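PDB 5Y5R: pyrethroid hydrolase from Sphingobium faniae, which hydrolyses the ester bond of pyrethroid insecticides such as permethrin and cypermethrin, releasing the alcohol and the cyclopropanecarboxylic acid. Local coordinates for residues 99-104 with 195-200. Numbering follows the deposited sequence.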
ATOM      1  N   ILE A  99       4.308   0.078  -7.917  1.00 18.03           N
ATOM      2  CA  ILE A  99       3.330   1.150  -7.902  1.00 13.10           C
ATOM      3  C   ILE A  99       3.040   1.529  -6.458  1.00 18.82           C
ATOM      4  O   ILE A  99       2.540   0.698  -5.692  1.00 20.24           O
ATOM      5  CB  ILE A  99       2.036   0.728  -8.601  1.00 18.90           C
ATOM      6  CG1 ILE A  99       2.302   0.300 -10.049  1.00 16.67           C
ATOM      7  CG2 ILE A  99       1.037   1.868  -8.572  1.00 18.30           C
ATOM      8  CD1 ILE A  99       1.050  -0.112 -10.731  1.00 19.35           C
ATOM      9  N   TYR A 100       3.277   2.791  -6.108  1.00 20.15           N
ATOM     10  CA  TYR A 100       3.018   3.315  -4.765  1.00 19.02           C
ATOM     11  C   TYR A 100       1.785   4.214  -4.819  1.00 15.52           C
ATOM     12  O   TYR A 100       1.861   5.356  -5.290  1.00 21.78           O
ATOM     13  CB  TYR A 100       4.239   4.066  -4.221  1.00 17.51           C
ATOM     14  CG  TYR A 100       5.462   3.215  -4.028  1.00 16.14           C
ATOM     15  CD1 TYR A 100       6.302   2.911  -5.094  1.00 21.39           C
ATOM     16  CD2 TYR A 100       5.773   2.699  -2.794  1.00 18.51           C
ATOM     17  CE1 TYR A 100       7.429   2.150  -4.938  1.00 15.52           C
ATOM     18  CE2 TYR A 100       6.887   1.921  -2.624  1.00 20.19           C
ATOM     19  CZ  TYR A 100       7.711   1.633  -3.703  1.00 23.57           C
ATOM     20  OH  TYR A 100       8.850   0.875  -3.524  1.00 19.69           O
ATOM     21  N   LEU A 101       0.663   3.723  -4.305  1.00 16.10           N
ATOM     22  CA  LEU A 101      -0.623   4.416  -4.358  1.00 16.88           C
ATOM     23  C   LEU A 101      -0.861   5.131  -3.032  1.00 18.90           C
ATOM     24  O   LEU A 101      -1.345   4.526  -2.064  1.00 21.13           O
ATOM     25  CB  LEU A 101      -1.755   3.434  -4.691  1.00 14.54           C
ATOM     26  CG  LEU A 101      -3.184   3.981  -4.644  1.00 17.49           C
ATOM     27  CD1 LEU A 101      -3.400   5.217  -5.545  1.00 14.68           C
ATOM     28  CD2 LEU A 101      -4.179   2.886  -4.985  1.00 20.11           C
ATOM     29  N   THR A 102      -0.617   6.451  -3.041  1.00 22.65           N
ATOM     30  CA  THR A 102      -0.527   7.330  -1.872  1.00 16.86           C
ATOM     31  C   THR A 102       0.021   6.479  -0.737  1.00 18.31           C
ATOM     32  O   THR A 102      -0.616   6.277   0.307  1.00 21.09           O
ATOM     33  CB  THR A 102      -1.870   8.049  -1.610  1.00 21.71           C
ATOM     34  OG1 THR A 102      -1.721   9.021  -0.565  1.00 21.43           O
ATOM     35  CG2 THR A 102      -3.049   7.081  -1.293  1.00 20.39           C
ATOM     36  N   ALA A 103       1.200   5.918  -0.990  1.00 15.51           N
ATOM     37  CA  ALA A 103       1.778   4.833  -0.214  1.00 18.36           C
ATOM     38  C   ALA A 103       3.085   5.281   0.422  1.00 18.65           C
ATOM     39  O   ALA A 103       3.679   6.273   0.017  1.00 14.90           O
ATOM     40  CB  ALA A 103       2.041   3.588  -1.088  1.00 17.21           C
ATOM     41  N   VAL A 104       3.532   4.520   1.419  1.00 24.88           N
ATOM     42  CA  VAL A 104       4.794   4.816   2.091  1.00 20.35           C
ATOM     43  C   VAL A 104       5.916   4.412   1.137  1.00 16.12           C
ATOM     44  O   VAL A 104       6.107   3.229   0.841  1.00 17.60           O
ATOM     45  CB  VAL A 104       4.898   4.088   3.444  1.00 17.46           C
ATOM     46  CG1 VAL A 104       6.211   4.411   4.121  1.00 21.06           C
ATOM     47  CG2 VAL A 104       3.758   4.479   4.340  1.00 27.43           C
ATOM     48  N   LEU A 195       6.497   3.822  -9.930  1.00 18.80           N
ATOM     49  CA  LEU A 195       5.448   4.802 -10.175  1.00 19.56           C
ATOM     50  C   LEU A 195       4.777   5.160  -8.856  1.00 19.52           C
ATOM     51  O   LEU A 195       4.419   4.264  -8.073  1.00 18.35           O
ATOM     52  CB  LEU A 195       4.430   4.263 -11.191  1.00 21.93           C
ATOM     53  CG  LEU A 195       3.082   4.957 -11.317  1.00 16.83           C
ATOM     54  CD1 LEU A 195       3.293   6.358 -11.851  1.00 23.71           C
ATOM     55  CD2 LEU A 195       2.194   4.146 -12.265  1.00 22.00           C
ATOM     56  N   TYR A 196       4.623   6.463  -8.611  1.00 16.02           N
ATOM     57  CA  TYR A 196       3.841   6.981  -7.499  1.00 20.42           C
ATOM     58  C   TYR A 196       2.537   7.563  -8.034  1.00 19.43           C
ATOM     59  O   TYR A 196       2.552   8.477  -8.859  1.00 20.48           O
ATOM     60  CB  TYR A 196       4.606   8.058  -6.721  1.00 19.63           C
ATOM     61  CG  TYR A 196       4.100   8.233  -5.296  1.00 21.66           C
ATOM     62  CD1 TYR A 196       2.989   9.007  -5.014  1.00 16.89           C
ATOM     63  CD2 TYR A 196       4.724   7.585  -4.247  1.00 20.23           C
ATOM     64  CE1 TYR A 196       2.531   9.148  -3.698  1.00 23.67           C
ATOM     65  CE2 TYR A 196       4.274   7.716  -2.947  1.00 19.68           C
ATOM     66  CZ  TYR A 196       3.186   8.486  -2.675  1.00 18.94           C
ATOM     67  OH  TYR A 196       2.766   8.575  -1.367  1.00 23.11           O
ATOM     68  N   ILE A 197       1.413   7.052  -7.551  1.00 20.37           N
ATOM     69  CA  ILE A 197       0.101   7.623  -7.849  1.00 16.45           C
ATOM     70  C   ILE A 197      -0.309   8.425  -6.632  1.00 22.44           C
ATOM     71  O   ILE A 197      -0.622   7.843  -5.587  1.00 19.02           O
ATOM     72  CB  ILE A 197      -0.948   6.544  -8.174  1.00 16.81           C
ATOM     73  CG1 ILE A 197      -0.471   5.648  -9.315  1.00 21.95           C
ATOM     74  CG2 ILE A 197      -2.293   7.201  -8.509  1.00 13.22           C
ATOM     75  CD1 ILE A 197      -1.523   4.674  -9.810  1.00 20.28           C
ATOM     76  N   GLU A 198      -0.272   9.758  -6.760  1.00 19.09           N
ATOM     77  CA  GLU A 198      -0.663  10.648  -5.685  1.00 19.88           C
ATOM     78  C   GLU A 198      -2.174  10.737  -5.645  1.00 21.34           C
ATOM     79  O   GLU A 198      -2.838  10.759  -6.687  1.00 16.44           O
ATOM     80  CB  GLU A 198      -0.129  12.083  -5.882  1.00 18.43           C
ATOM     81  CG  GLU A 198       1.294  12.269  -6.298  1.00 21.66           C
ATOM     82  CD  GLU A 198       1.601  13.751  -6.634  1.00 20.29           C
ATOM     83  OE1 GLU A 198       0.781  14.418  -7.303  1.00 23.53           O
ATOM     84  OE2 GLU A 198       2.653  14.250  -6.225  1.00 25.37           O
ATOM     85  N   ALA A 199      -2.704  10.849  -4.439  1.00 20.40           N
ATOM     86  CA  ALA A 199      -4.097  11.203  -4.174  1.00 18.55           C
ATOM     87  C   ALA A 199      -4.082  12.653  -3.694  1.00 21.12           C
ATOM     88  O   ALA A 199      -3.632  12.923  -2.575  1.00 14.54           O
ATOM     89  CB  ALA A 199      -4.703  10.260  -3.139  1.00 18.16           C
ATOM     90  N   LEU A 200      -4.490  13.589  -4.572  1.00 19.39           N
ATOM     91  CA  LEU A 200      -4.287  15.016  -4.313  1.00 19.96           C
ATOM     92  C   LEU A 200      -4.979  15.513  -3.041  1.00 23.03           C
ATOM     93  O   LEU A 200      -4.468  16.431  -2.380  1.00 20.66           O
ATOM     94  CB  LEU A 200      -4.749  15.831  -5.507  1.00 18.14           C
ATOM     95  CG  LEU A 200      -3.888  15.542  -6.740  1.00 25.94           C
ATOM     96  CD1 LEU A 200      -4.469  16.181  -8.008  1.00 21.25           C
ATOM     97  CD2 LEU A 200      -2.478  16.041  -6.482  1.00 19.08           C
TER
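Y100 and Y196 pair side by side across two neighbouring parallel strands, whose segments 99-101 and 195-199 have axes 4.6 Å apart at closest, 15° from parallel. Y100 N donates to L195 O (2.7 Å), I197 N to Y100 O, and T102 N to I197 O; Y100 thus bonds through its N to L195 and through its O to I197, the two residues flanking Y196, which is the parallel pattern. Y196 makes the most intimate side-chain contacts. With CG anti to the backbone N (chi1 -158°), its ring leans across the neighbouring strand, one face over Y100 O and CD2 3.6 Å from Y100 CB. Its OH reaches the loop beyond that strand and donates to A103 O at 2.8 Å, so backbone oxygens meet the phenol at one face and at its hydroxyl. A phenylalanine at Y196 would probably keep the ring over Y100 O but leave A103 O without this donor, freeing the turn somewhat. The Y100 ring instead leads away from the pair, and its OH bonds to S85. On the other face, I197 is flanked by two residues: its CG2 lies 3.7 Å from L101 CD1 and its CD1 4.0 Å from I99 CG2. A199 CB also packs closely, 3.9 Å from T102 CB. Contact is looser where I99 CG1 and L195 CD2 stand 4.4 Å apart, and beyond A199 the chain turns off to a partly exposed L200. T102 OG1 bonds to D202, probably the charge-relay aspartate, placing this end of the contact beside the active site of this alpha/beta hydrolase, with V104 touching the bound pyrethroid. Strands 71-77 and 222-226 continue the central sheet beyond the pair; helix 207-216 packs on Y196, and helix 237-249 covers I99, L101 and L195.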